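Foldase protein PrsA 2 (Bacillus anthracis, PDB 6VJ4) catalyses cis-trans isomerisation of peptidyl-proline bonds, helps secreted proteins fold outside the cell after translocation, and is important for secretion of the protective antigen. Local coordinates at residues A[36-41]-A[83-88]; A[109-114]-A[156-161]; A[163-168]-A[184-189]; A[175-180]-A[193-198]. All blocks are in the same frame, centred on the assembly; numbering follows the deposited sequence. Where two conformers were deposited one is given.

Contact 1 stands apart from the rest: it joins helices 28-41 and 76-95 in the helical part of the chain, and its centre lies 32 to 44 Å from those of the other three, across the chain's centre. Contacts 2, 3 and 4 follow it in sequence and share the PPIC-type isomerase domain and its antiparallel sheet. Contact 2 pairs strands 110-117 and 155-159; about 10 Å away, centre to centre, contact 4 backs onto it through strand 189-198. Contact 3 lies about 13 Å from contact 2 and 16 Å from contact 4, and its segments alternate with those of contact 4 along the chain. Contact 1 reports on the helical part, the others on the isomerase domain.

Contact 1. Residues A[36-41]-A[83-88]; sequences DVITKK and IKFKLS
T39 meets K84, F85 and S88 on one face of helix 76-95, and it has more surface buried here than any other residue. Its methyl CG2 does most of the touching, lying 4.0 Å from F85 CA and 3.9 Å from S88 OG, itself hydrogen-bonded to the carbonyl of Y42, while CB rests against K84 CE, the last carbon of a lysine chain that runs extended until it bends at its final torsion. The hydroxyl OG1 is turned back to its own helix, where it bonds to the carbonyl of Q35; chi1 of 56° sets it there and sends the methyl across to the other helix. Beside it, I38 uses two branches: CG2 packs on S88 CB at 3.9 Å, and CG1 reaches F85 CE1 at 4.1 Å. This is a helix-helix crossing in the all-helical part of the foldase, the short axes 8.9 Å apart and inclined at 62°, with no hydrogen bond between the segments. The backbones come closest at S88, its CA 5.5 Å from T39 CA. I38 also packs on L230 and E233 of helix 223-236, while on the far side of helix 28-41 V37 packs on L29 of the second subunit.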
loop_
_atom_site.group_PDB
_atom_site.type_symbol
_atom_site.label_atom_id
_atom_site.label_comp_id
_atom_site.label_asym_id
_atom_site.label_seq_id
_atom_site.Cartn_x
_atom_site.Cartn_y
_atom_site.Cartn_z
ATOM N N ASP A 36 -7.068 7.006 2.169
ATOM C CA ASP A 36 -6.332 7.998 1.334
ATOM C C ASP A 36 -6.567 7.722 -0.157
ATOM O O ASP A 36 -6.730 8.698 -0.913
ATOM C CB ASP A 36 -4.834 8.019 1.654
ATOM C CG ASP A 36 -4.470 8.851 2.873
ATOM O OD1 ASP A 36 -5.247 8.829 3.854
ATOM O OD2 ASP A 36 -3.426 9.535 2.824
ATOM N N VAL A 37 -6.555 6.450 -0.564
ATOM C CA VAL A 37 -6.765 6.083 -1.998
ATOM C C VAL A 37 -8.164 6.540 -2.431
ATOM O O VAL A 37 -8.261 7.225 -3.465
ATOM C CB VAL A 37 -6.567 4.572 -2.227
ATOM C CG1 VAL A 37 -6.936 4.157 -3.644
ATOM C CG2 VAL A 37 -5.147 4.139 -1.895
ATOM N N ILE A 38 -9.196 6.197 -1.653
ATOM C CA ILE A 38 -10.603 6.562 -2.002
ATOM C C ILE A 38 -10.792 8.082 -1.944
ATOM O O ILE A 38 -11.324 8.643 -2.924
ATOM C CB ILE A 38 -11.590 5.833 -1.071
ATOM C CG1 ILE A 38 -11.438 4.316 -1.192
ATOM C CG2 ILE A 38 -13.022 6.285 -1.320
ATOM C CD1 ILE A 38 -11.554 3.796 -2.609
ATOM N N THR A 39 -10.360 8.717 -0.850
ATOM C CA THR A 39 -10.567 10.181 -0.662
ATOM C C THR A 39 -9.791 10.987 -1.709
ATOM O O THR A 39 -10.224 12.116 -1.999
ATOM C CB THR A 39 -10.198 10.613 0.764
ATOM O OG1 THR A 39 -8.852 10.212 1.018
ATOM C CG2 THR A 39 -11.121 10.022 1.805
ATOM N N LYS A 40 -8.686 10.448 -2.234
ATOM C CA LYS A 40 -7.900 11.194 -3.254
ATOM C C LYS A 40 -8.580 11.064 -4.624
ATOM O O LYS A 40 -8.639 12.083 -5.345
ATOM C CB LYS A 40 -6.457 10.684 -3.348
ATOM C CG LYS A 40 -5.572 11.454 -4.322
ATOM C CD LYS A 40 -4.199 10.846 -4.531
ATOM C CE LYS A 40 -3.328 11.659 -5.465
ATOM N NZ LYS A 40 -3.005 12.989 -4.896
ATOM N N LYS A 41 -9.055 9.862 -4.968
ATOM C CA LYS A 41 -9.671 9.626 -6.305
ATOM C C LYS A 41 -11.092 10.199 -6.365
ATOM O O LYS A 41 -11.444 10.795 -7.405
ATOM C CB LYS A 41 -9.698 8.132 -6.647
ATOM C CG LYS A 41 -10.288 7.827 -8.018
ATOM C CD LYS A 41 -10.191 6.388 -8.451
ATOM C CE LYS A 41 -10.799 6.176 -9.824
ATOM N NZ LYS A 41 -10.767 4.752 -10.233
ATOM N N ILE A 83 -16.165 10.712 8.156
ATOM C CA ILE A 83 -17.260 11.284 7.318
ATOM C C ILE A 83 -16.703 11.556 5.914
ATOM O O ILE A 83 -17.388 11.213 4.928
ATOM C CB ILE A 83 -17.865 12.543 7.970
ATOM C CG1 ILE A 83 -18.732 12.170 9.176
ATOM C CG2 ILE A 83 -18.646 13.365 6.954
ATOM C CD1 ILE A 83 -19.606 13.291 9.694
ATOM N N LYS A 84 -15.502 12.134 5.832
ATOM C CA LYS A 84 -14.853 12.389 4.520
ATOM C C LYS A 84 -14.778 11.057 3.760
ATOM O O LYS A 84 -15.116 11.042 2.558
ATOM C CB LYS A 84 -13.482 13.037 4.742
ATOM C CG LYS A 84 -12.668 13.343 3.490
ATOM C CD LYS A 84 -11.353 14.044 3.806
ATOM C CE LYS A 84 -10.425 14.175 2.616
ATOM N NZ LYS A 84 -11.030 14.972 1.520
ATOM N N PHE A 85 -14.412 9.972 4.450
ATOM C CA PHE A 85 -14.310 8.636 3.806
ATOM C C PHE A 85 -15.695 8.161 3.340
ATOM O O PHE A 85 -15.819 7.723 2.171
ATOM C CB PHE A 85 -13.678 7.617 4.756
ATOM C CG PHE A 85 -13.637 6.214 4.205
ATOM C CD1 PHE A 85 -12.715 5.862 3.230
ATOM C CD2 PHE A 85 -14.532 5.251 4.646
ATOM C CE1 PHE A 85 -12.683 4.574 2.717
ATOM C CE2 PHE A 85 -14.496 3.962 4.135
ATOM C CZ PHE A 85 -13.574 3.626 3.171
ATOM N N LYS A 86 -16.698 8.245 4.219
ATOM C CA LYS A 86 -18.072 7.780 3.876
ATOM C C LYS A 86 -18.568 8.501 2.615
ATOM O O LYS A 86 -19.063 7.815 1.692
ATOM C CB LYS A 86 -19.053 8.038 5.023
ATOM C CG LYS A 86 -20.445 7.461 4.792
ATOM C CD LYS A 86 -21.524 8.026 5.694
ATOM C CE LYS A 86 -21.820 9.485 5.414
ATOM N NZ LYS A 86 -23.004 9.960 6.169
ATOM N N LEU A 87 -18.450 9.832 2.585
ATOM C CA LEU A 87 -18.935 10.631 1.425
ATOM C C LEU A 87 -18.141 10.260 0.169
ATOM O O LEU A 87 -18.761 10.164 -0.911
ATOM C CB LEU A 87 -18.814 12.125 1.735
ATOM C CG LEU A 87 -19.749 12.649 2.824
ATOM C CD1 LEU A 87 -19.485 14.119 3.104
ATOM C CD2 LEU A 87 -21.207 12.434 2.449
ATOM N N SER A 88 -16.825 10.078 0.291
ATOM C CA SER A 88 -16.010 9.703 -0.896
ATOM C C SER A 88 -16.399 8.308 -1.386
ATOM O O SER A 88 -16.457 8.065 -2.593
ATOM C CB SER A 88 -14.543 9.809 -0.601
ATOM O OG SER A 88 -14.190 11.165 -0.394
#

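Contact 2. Residues A[109-114]-A[156-161]; sequences EIKASH and LGYFHS
I110 and F159 face each other as an antiparallel hydrogen-bonded pair, I110 N giving to F159 O at 3.1 Å and F159 N to I110 O at 2.8 Å. Further along, L156 N bonds to A112 O at 2.9 Å; between these bonds A112 N and G157 O are buried without a hydrogen-bond partner, G157 O receiving a CA-H...O contact from K111 CA at 3.5 Å.

K111 lays CB over the centre of the Y158 ring, 3.5 Å from its centroid, and a water at the ring's edge bonds to Y158 OH, with a weak bond from K111 NZ. In one of two deposited conformers of H160, E109 CG sits over the imidazole in the same manner, and the carboxylate stacks on it with the planes 26° apart. On the sheet face that carries I110, the F159 ring takes I110 CG1 over one face, helped by a chi1 of 56° that swings the ring back across the neighbouring strand.

Apolar contacts add to these. I110 CD1 touches F159 CZ at 3.7 Å, and L156 CD2 packs against H114 CD2 at 3.8 Å. H114 is held by hydrogen bonds to H191 and D146. Strand 155-159 is one of the two edge strands of the four-stranded sheet, strand 189-198 flanks 110-117 on its other edge, and helix 166-174 covers I110, L156 and F159 through A172, Y173 and F168.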
loop_
_atom_site.group_PDB
_atom_site.type_symbol
_atom_site.label_atom_id
_atom_site.label_comp_id
_atom_site.label_asym_id
_atom_site.label_seq_id
_atom_site.Cartn_x
_atom_site.Cartn_y
_atom_site.Cartn_z
ATOM N N GLU A 109 -40.084 -7.083 -14.018
ATOM C CA GLU A 109 -40.247 -7.623 -12.652
ATOM C C GLU A 109 -40.862 -9.014 -12.824
ATOM O O GLU A 109 -41.762 -9.169 -13.676
ATOM C CB GLU A 109 -41.120 -6.617 -11.900
ATOM C CG GLU A 109 -41.149 -6.750 -10.409
ATOM C CD GLU A 109 -41.962 -5.672 -9.697
ATOM O OE1 GLU A 109 -42.426 -4.728 -10.362
ATOM O OE2 GLU A 109 -42.128 -5.786 -8.484
ATOM N N ILE A 110 -40.368 -9.995 -12.073
ATOM C CA ILE A 110 -40.906 -11.380 -12.181
ATOM C C ILE A 110 -41.303 -11.890 -10.804
ATOM O O ILE A 110 -40.782 -11.410 -9.788
ATOM C CB ILE A 110 -39.922 -12.356 -12.836
ATOM C CG1 ILE A 110 -38.544 -12.322 -12.171
ATOM C CG2 ILE A 110 -39.818 -12.094 -14.333
ATOM C CD1 ILE A 110 -37.637 -13.487 -12.564
ATOM N N LYS A 111 -42.226 -12.837 -10.816
ATOM C CA LYS A 111 -42.612 -13.517 -9.575
ATOM C C LYS A 111 -42.198 -14.969 -9.742
ATOM O O LYS A 111 -42.383 -15.531 -10.825
ATOM C CB LYS A 111 -44.109 -13.390 -9.298
ATOM C CG LYS A 111 -44.550 -14.039 -8.004
ATOM C CD LYS A 111 -45.974 -13.750 -7.659
ATOM C CE LYS A 111 -46.960 -14.279 -8.668
ATOM N NZ LYS A 111 -48.341 -14.216 -8.109
ATOM N N ALA A 112 -41.615 -15.516 -8.696
ATOM C CA ALA A 112 -41.211 -16.927 -8.759
ATOM C C ALA A 112 -41.368 -17.567 -7.390
ATOM O O ALA A 112 -41.389 -16.858 -6.356
ATOM C CB ALA A 112 -39.765 -17.053 -9.187
ATOM N N SER A 113 -41.439 -18.877 -7.421
ATOM C CA SER A 113 -41.352 -19.669 -6.171
ATOM C C SER A 113 -40.078 -20.493 -6.247
ATOM O O SER A 113 -39.598 -20.777 -7.360
ATOM C CB SER A 113 -42.540 -20.571 -5.952
ATOM O OG SER A 113 -43.729 -19.801 -5.873
ATOM N N HIS A 114 -39.554 -20.926 -5.102
ATOM C CA HIS A 114 -38.384 -21.821 -5.186
ATOM C C HIS A 114 -38.356 -22.738 -3.966
ATOM O O HIS A 114 -39.050 -22.446 -2.937
ATOM C CB HIS A 114 -37.046 -21.078 -5.306
ATOM C CG HIS A 114 -36.515 -20.464 -4.056
ATOM N ND1 HIS A 114 -35.157 -20.494 -3.749
ATOM C CD2 HIS A 114 -37.114 -19.799 -3.037
ATOM C CE1 HIS A 114 -34.957 -19.860 -2.596
ATOM N NE2 HIS A 114 -36.144 -19.446 -2.119
ATOM N N LEU A 156 -41.698 -16.073 -3.590
ATOM C CA LEU A 156 -40.752 -14.961 -3.317
ATOM C C LEU A 156 -41.446 -13.636 -3.606
ATOM O O LEU A 156 -40.869 -12.595 -3.260
ATOM C CB LEU A 156 -39.544 -15.099 -4.245
ATOM C CG LEU A 156 -38.639 -16.290 -3.950
ATOM C CD1 LEU A 156 -37.727 -16.585 -5.129
ATOM C CD2 LEU A 156 -37.827 -16.043 -2.695
ATOM N N GLY A 157 -42.634 -13.701 -4.212
ATOM C CA GLY A 157 -43.336 -12.485 -4.666
ATOM C C GLY A 157 -42.624 -11.885 -5.869
ATOM O O GLY A 157 -41.703 -12.524 -6.389
ATOM N N TYR A 158 -43.069 -10.711 -6.305
ATOM C CA TYR A 158 -42.406 -10.018 -7.435
ATOM C C TYR A 158 -41.096 -9.378 -6.977
ATOM O O TYR A 158 -41.054 -8.763 -5.877
ATOM C CB TYR A 158 -43.335 -8.964 -8.035
ATOM C CG TYR A 158 -44.325 -9.547 -9.005
ATOM C CD1 TYR A 158 -43.951 -9.789 -10.315
ATOM C CD2 TYR A 158 -45.609 -9.893 -8.614
ATOM C CE1 TYR A 158 -44.824 -10.367 -11.222
ATOM C CE2 TYR A 158 -46.503 -10.448 -9.516
ATOM C CZ TYR A 158 -46.107 -10.675 -10.825
ATOM O OH TYR A 158 -46.938 -11.297 -11.701
ATOM N N PHE A 159 -40.073 -9.487 -7.818
ATOM C CA PHE A 159 -38.759 -8.864 -7.540
ATOM C C PHE A 159 -38.152 -8.382 -8.851
ATOM O O PHE A 159 -38.494 -8.886 -9.930
ATOM C CB PHE A 159 -37.832 -9.836 -6.810
ATOM C CG PHE A 159 -37.620 -11.143 -7.522
ATOM C CD1 PHE A 159 -38.474 -12.216 -7.296
ATOM C CD2 PHE A 159 -36.580 -11.304 -8.415
ATOM C CE1 PHE A 159 -38.290 -13.415 -7.960
ATOM C CE2 PHE A 159 -36.393 -12.511 -9.081
ATOM C CZ PHE A 159 -37.252 -13.562 -8.850
ATOM N N HIS A 160 -37.282 -7.386 -8.743
ATOM C CA HIS A 160 -36.596 -6.846 -9.939
ATOM C C HIS A 160 -35.225 -7.493 -10.134
ATOM O O HIS A 160 -34.665 -8.092 -9.207
ATOM C CB HIS A 160 -36.447 -5.320 -9.808
ATOM C CG HIS A 160 -37.712 -4.542 -9.974
ATOM N ND1 HIS A 160 -38.105 -4.016 -11.198
ATOM C CD2 HIS A 160 -38.654 -4.161 -9.082
ATOM C CE1 HIS A 160 -39.236 -3.359 -11.048
ATOM N NE2 HIS A 160 -39.601 -3.443 -9.765
ATOM N N SER A 161 -34.676 -7.293 -11.322
ATOM C CA SER A 161 -33.304 -7.724 -11.640
ATOM C C SER A 161 -32.358 -7.139 -10.577
ATOM O O SER A 161 -32.505 -5.936 -10.229
ATOM C CB SER A 161 -32.937 -7.226 -13.026
ATOM O OG SER A 161 -31.604 -7.575 -13.356
HETATM O O HOH W 1 -49.224 -12.198 -10.644
#

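Contact 3. Residues A[163-168]-A[184-189]; sequences AMTPEF and VQSPNG
E167 and T165 carry the helix side of the contact with the strand 184-186 and the turn after it. E167 CB comes to 3.3 Å from the carbonyl O of Q185, with S186 CB also beside it. A bend at chi2 (81°) brings the carboxylate round to P187, where OE1 lies 3.7 Å from the ring carbon CD. The carbonyl O of E167, on the backbone side, meets V184 CG1 at 3.7 Å. T165 points its methyl CG2 at N188 OD1, the two side chains coming from opposite directions, and its OG1 lies 3.9 Å from S186 CB. No direct hydrogen bond crosses the contact; one water does the joining instead, bonded to T165 OG1 and donating to N188 OD1, at 2.7 Å from each.

Further out are the groups that hold these in place. T165 is the N-cap of helix 166-174, its OG1 accepting from F168 N, so a single hydroxyl oxygen serves both the helix end and the water. On the other side, S186 OG accepts from N188 N in an ST turn, and it is also hydrogen-bonded to H191 NE2. Two backbone bonds between S186 and G189 close the turn around it. Beneath, the F168 ring has the methyl CE of selenomethionine M164 over one face, and meets H114 and H191 edge-to-face.

The type I turn S186 to G189 connects strands 184-186 and 189-198 as a tight two-residue beta hairpin, with the start of a helix packed on it. The neighbouring H114, H191 and F168 recall the paired histidines and aromatic residue of parvulin-type isomerase sites.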
loop_
_atom_site.group_PDB
_atom_site.type_symbol
_atom_site.label_atom_id
_atom_site.label_comp_id
_atom_site.label_asym_id
_atom_site.label_seq_id
_atom_site.Cartn_x
_atom_site.Cartn_y
_atom_site.Cartn_z
ATOM N N ALA A 163 -32.162 -8.353 -7.469
ATOM C CA ALA A 163 -32.672 -8.699 -6.113
ATOM C C ALA A 163 -32.146 -10.040 -5.615
ATOM O O ALA A 163 -31.937 -10.220 -4.418
ATOM C CB ALA A 163 -34.181 -8.728 -6.123
HETATM N N MSE A 164 -32.051 -11.012 -6.517
HETATM C CA MSE A 164 -31.591 -12.342 -6.163
HETATM C C MSE A 164 -30.145 -12.499 -6.629
HETATM O O MSE A 164 -29.584 -11.590 -7.239
HETATM C CB MSE A 164 -32.476 -13.409 -6.815
HETATM C CG MSE A 164 -33.944 -13.313 -6.491
HETATM SE SE MSE A 164 -34.287 -13.687 -4.607
HETATM C CE MSE A 164 -34.193 -15.633 -4.314
ATOM N N THR A 165 -29.543 -13.651 -6.321
ATOM C CA THR A 165 -28.184 -13.931 -6.764
ATOM C C THR A 165 -28.184 -14.052 -8.281
ATOM O O THR A 165 -29.183 -14.461 -8.860
ATOM C CB THR A 165 -27.615 -15.206 -6.126
ATOM O OG1 THR A 165 -28.353 -16.320 -6.616
ATOM C CG2 THR A 165 -27.650 -15.169 -4.612
ATOM N N PRO A 166 -27.090 -13.666 -8.970
ATOM C CA PRO A 166 -27.021 -13.753 -10.429
ATOM C C PRO A 166 -27.340 -15.170 -10.934
ATOM O O PRO A 166 -28.023 -15.290 -11.930
ATOM C CB PRO A 166 -25.569 -13.382 -10.782
ATOM C CG PRO A 166 -25.049 -12.629 -9.575
ATOM C CD PRO A 166 -25.880 -13.065 -8.387
ATOM N N GLU A 167 -26.825 -16.197 -10.245
ATOM C CA GLU A 167 -27.104 -17.602 -10.650
ATOM C C GLU A 167 -28.613 -17.854 -10.637
ATOM O O GLU A 167 -29.140 -18.455 -11.593
ATOM C CB GLU A 167 -26.422 -18.592 -9.709
ATOM C CG GLU A 167 -24.903 -18.541 -9.757
ATOM C CD GLU A 167 -24.209 -17.447 -8.956
ATOM O OE1 GLU A 167 -24.886 -16.656 -8.256
ATOM O OE2 GLU A 167 -22.973 -17.394 -9.034
ATOM N N PHE A 168 -29.274 -17.412 -9.574
ATOM C CA PHE A 168 -30.728 -17.649 -9.462
ATOM C C PHE A 168 -31.457 -16.849 -10.555
ATOM O O PHE A 168 -32.314 -17.367 -11.245
ATOM C CB PHE A 168 -31.239 -17.177 -8.111
ATOM C CG PHE A 168 -32.698 -17.432 -7.883
ATOM C CD1 PHE A 168 -33.657 -16.567 -8.377
ATOM C CD2 PHE A 168 -33.118 -18.516 -7.122
ATOM C CE1 PHE A 168 -35.002 -16.802 -8.159
ATOM C CE2 PHE A 168 -34.466 -18.736 -6.898
ATOM C CZ PHE A 168 -35.407 -17.894 -7.433
ATOM N N VAL A 184 -30.544 -25.562 -9.759
ATOM C CA VAL A 184 -29.705 -24.375 -10.042
ATOM C C VAL A 184 -28.771 -24.160 -8.863
ATOM O O VAL A 184 -29.272 -23.854 -7.757
ATOM C CB VAL A 184 -30.586 -23.136 -10.285
ATOM C CG1 VAL A 184 -29.738 -21.899 -10.510
ATOM C CG2 VAL A 184 -31.553 -23.375 -11.430
ATOM N N GLN A 185 -27.467 -24.255 -9.113
ATOM C CA GLN A 185 -26.502 -24.052 -8.015
ATOM C C GLN A 185 -26.314 -22.561 -7.773
ATOM O O GLN A 185 -26.241 -21.791 -8.760
ATOM C CB GLN A 185 -25.159 -24.703 -8.316
ATOM C CG GLN A 185 -24.252 -24.733 -7.097
ATOM C CD GLN A 185 -22.910 -25.332 -7.415
ATOM O OE1 GLN A 185 -22.358 -25.119 -8.492
ATOM N NE2 GLN A 185 -22.360 -26.060 -6.459
ATOM N N SER A 186 -26.337 -22.183 -6.504
ATOM C CA SER A 186 -26.024 -20.789 -6.104
ATOM C C SER A 186 -25.193 -20.875 -4.832
ATOM O O SER A 186 -25.010 -21.963 -4.279
ATOM C CB SER A 186 -27.266 -19.961 -5.898
ATOM O OG SER A 186 -27.756 -20.139 -4.585
ATOM N N PRO A 187 -24.628 -19.753 -4.337
ATOM C CA PRO A 187 -23.859 -19.789 -3.097
ATOM C C PRO A 187 -24.708 -20.279 -1.913
ATOM O O PRO A 187 -24.145 -20.699 -0.936
ATOM C CB PRO A 187 -23.405 -18.329 -2.907
ATOM C CG PRO A 187 -23.458 -17.736 -4.302
ATOM C CD PRO A 187 -24.631 -18.426 -4.970
ATOM N N ASN A 188 -26.036 -20.232 -2.055
ATOM C CA ASN A 188 -26.994 -20.625 -0.983
ATOM C C ASN A 188 -27.280 -22.139 -1.027
ATOM O O ASN A 188 -27.765 -22.689 -0.020
ATOM C CB ASN A 188 -28.284 -19.809 -1.126
ATOM C CG ASN A 188 -28.026 -18.316 -1.152
ATOM O OD1 ASN A 188 -28.603 -17.591 -1.960
ATOM N ND2 ASN A 188 -27.120 -17.857 -0.308
ATOM N N GLY A 189 -26.977 -22.805 -2.142
ATOM C CA GLY A 189 -27.233 -24.256 -2.262
ATOM C C GLY A 189 -27.811 -24.573 -3.631
ATOM O O GLY A 189 -27.339 -23.982 -4.603
HETATM O O HOH W 2 -29.305 -17.821 -4.597
#

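Contact 4. Residues A[175-180]-A[193-198]; sequences LKIGQI and IKLTGK
L195 is wedged against L175 and I177, every carbon of its side chain in contact. CB sits 3.8 Å from L175 CB and as far from the carbonyl O of K176. CG, set anti to the backbone N (chi1 -178°), meets the tip of I177, its CD1. From there the two methyls part: CD2 reaches to 3.4 Å from L175 O and also touches I177 CD1, whereas CD1 turns to strand 110-117 and packs on the carbonyl of K111.

The backbone of L195 is gripped too. Its carbonyl O receives G178 N at 2.8 Å, and its amide gives a longer bond, 3.3 Å, to Q179 O. G178 and Q179 belong to a type II beta turn, K176 to Q179, which the loop after helix 166-174 lays along strand 189-198. Q179 also reaches back within the turn, its OE1 accepting from K176 N. Beyond the turn, I180 makes a single bridge with K194. At T196 and G197 the strand has a classic beta bulge, both residues facing K111.

Other side chains of the loop meet the strand on both sides of L195. I177 CD1 presses against the backbone at the bulge, 3.3 Å from G197 N. L175 sends CD1 to I193 CG2, 3.8 Å away, and its carbonyl accepts from a water that also takes a bond from K198 NZ. I180 CG1 crosses K194 obliquely, touching its CG; beyond it the lysine bends at chi3 and carries NZ away to a salt bridge with E137, while I180 packs on K127 and L130 of helix 120-131.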
loop_
_atom_site.group_PDB
_atom_site.type_symbol
_atom_site.label_atom_id
_atom_site.label_comp_id
_atom_site.label_asym_id
_atom_site.label_seq_id
_atom_site.Cartn_x
_atom_site.Cartn_y
_atom_site.Cartn_z
ATOM N N LEU A 175 -36.900 -19.223 -17.717
ATOM C CA LEU A 175 -38.137 -20.034 -17.625
ATOM C C LEU A 175 -39.325 -19.363 -18.324
ATOM O O LEU A 175 -39.327 -18.123 -18.486
ATOM C CB LEU A 175 -38.502 -20.249 -16.149
ATOM C CG LEU A 175 -37.496 -21.045 -15.341
ATOM C CD1 LEU A 175 -37.861 -20.981 -13.868
ATOM C CD2 LEU A 175 -37.412 -22.468 -15.839
ATOM N N LYS A 176 -40.288 -20.197 -18.692
ATOM C CA LYS A 176 -41.623 -19.784 -19.180
ATOM C C LYS A 176 -42.568 -19.839 -17.974
ATOM O O LYS A 176 -42.246 -20.568 -17.022
ATOM C CB LYS A 176 -42.042 -20.688 -20.342
ATOM C CG LYS A 176 -41.145 -20.537 -21.562
ATOM C CD LYS A 176 -41.538 -21.390 -22.739
ATOM C CE LYS A 176 -40.646 -21.167 -23.945
ATOM N NZ LYS A 176 -40.656 -19.753 -24.392
ATOM N N ILE A 177 -43.618 -19.009 -17.965
ATOM C CA ILE A 177 -44.600 -19.056 -16.841
ATOM C C ILE A 177 -45.028 -20.505 -16.628
ATOM O O ILE A 177 -45.389 -21.184 -17.610
ATOM C CB ILE A 177 -45.825 -18.148 -17.072
ATOM C CG1 ILE A 177 -45.443 -16.669 -17.125
ATOM C CG2 ILE A 177 -46.893 -18.409 -16.010
ATOM C CD1 ILE A 177 -44.962 -16.127 -15.822
ATOM N N GLY A 178 -44.975 -20.944 -15.369
ATOM C CA GLY A 178 -45.393 -22.291 -14.944
ATOM C C GLY A 178 -44.294 -23.324 -15.063
ATOM O O GLY A 178 -44.496 -24.458 -14.558
ATOM N N GLN A 179 -43.171 -22.973 -15.686
ATOM C CA GLN A 179 -42.093 -23.963 -15.903
ATOM C C GLN A 179 -41.243 -24.097 -14.637
ATOM O O GLN A 179 -41.069 -23.085 -13.920
ATOM C CB GLN A 179 -41.238 -23.547 -17.099
ATOM C CG GLN A 179 -40.136 -24.530 -17.433
ATOM C CD GLN A 179 -39.299 -24.089 -18.618
ATOM O OE1 GLN A 179 -39.481 -23.003 -19.183
ATOM N NE2 GLN A 179 -38.376 -24.961 -19.003
ATOM N N ILE A 180 -40.800 -25.319 -14.378
ATOM C CA ILE A 180 -39.933 -25.624 -13.208
ATOM C C ILE A 180 -38.516 -25.898 -13.710
ATOM O O ILE A 180 -38.346 -26.676 -14.681
ATOM C CB ILE A 180 -40.543 -26.780 -12.413
ATOM C CG1 ILE A 180 -41.967 -26.434 -11.950
ATOM C CG2 ILE A 180 -39.648 -27.154 -11.237
ATOM C CD1 ILE A 180 -42.732 -27.609 -11.372
ATOM N N ILE A 193 -36.680 -23.845 -9.201
ATOM C CA ILE A 193 -37.377 -22.547 -9.394
ATOM C C ILE A 193 -38.602 -22.735 -10.288
ATOM O O ILE A 193 -38.523 -23.516 -11.287
ATOM C CB ILE A 193 -36.411 -21.524 -10.032
ATOM C CG1 ILE A 193 -35.080 -21.419 -9.290
ATOM C CG2 ILE A 193 -37.097 -20.165 -10.192
ATOM C CD1 ILE A 193 -34.022 -20.582 -10.019
ATOM N N LYS A 194 -39.691 -22.073 -9.923
ATOM C CA LYS A 194 -40.900 -22.058 -10.762
ATOM C C LYS A 194 -41.237 -20.601 -11.071
ATOM O O LYS A 194 -41.424 -19.830 -10.143
ATOM C CB LYS A 194 -42.069 -22.754 -10.061
ATOM C CG LYS A 194 -43.332 -22.794 -10.887
ATOM C CD LYS A 194 -44.475 -23.559 -10.290
ATOM C CE LYS A 194 -44.912 -23.032 -8.944
ATOM N NZ LYS A 194 -46.203 -23.640 -8.511
ATOM N N LEU A 195 -41.300 -20.242 -12.356
ATOM C CA LEU A 195 -41.689 -18.857 -12.675
ATOM C C LEU A 195 -43.209 -18.744 -12.612
ATOM O O LEU A 195 -43.872 -19.547 -13.236
ATOM C CB LEU A 195 -41.178 -18.503 -14.072
ATOM C CG LEU A 195 -41.494 -17.067 -14.489
ATOM C CD1 LEU A 195 -40.707 -16.052 -13.689
ATOM C CD2 LEU A 195 -41.228 -16.908 -15.972
ATOM N N THR A 196 -43.736 -17.726 -11.929
ATOM C CA THR A 196 -45.212 -17.677 -11.772
ATOM C C THR A 196 -45.803 -16.360 -12.253
ATOM O O THR A 196 -47.037 -16.287 -12.321
ATOM C CB THR A 196 -45.601 -17.914 -10.311
ATOM O OG1 THR A 196 -44.929 -16.966 -9.492
ATOM C CG2 THR A 196 -45.208 -19.294 -9.828
ATOM N N GLY A 197 -44.960 -15.391 -12.573
ATOM C CA GLY A 197 -45.475 -14.089 -13.035
ATOM C C GLY A 197 -44.416 -13.273 -13.740
ATOM O O GLY A 197 -43.230 -13.416 -13.444
ATOM N N LYS A 198 -44.861 -12.412 -14.658
ATOM C CA LYS A 198 -43.919 -11.514 -15.347
ATOM C C LYS A 198 -44.712 -10.251 -15.667
ATOM O O LYS A 198 -45.780 -10.351 -16.316
ATOM C CB LYS A 198 -43.343 -12.175 -16.601
ATOM C CG LYS A 198 -42.354 -11.299 -17.359
ATOM C CD LYS A 198 -41.745 -11.969 -18.563
ATOM C CE LYS A 198 -40.657 -12.941 -18.191
ATOM N NZ LYS A 198 -40.157 -13.678 -19.377
HETATM O O HOH W 3 -38.640 -15.568 -18.153
#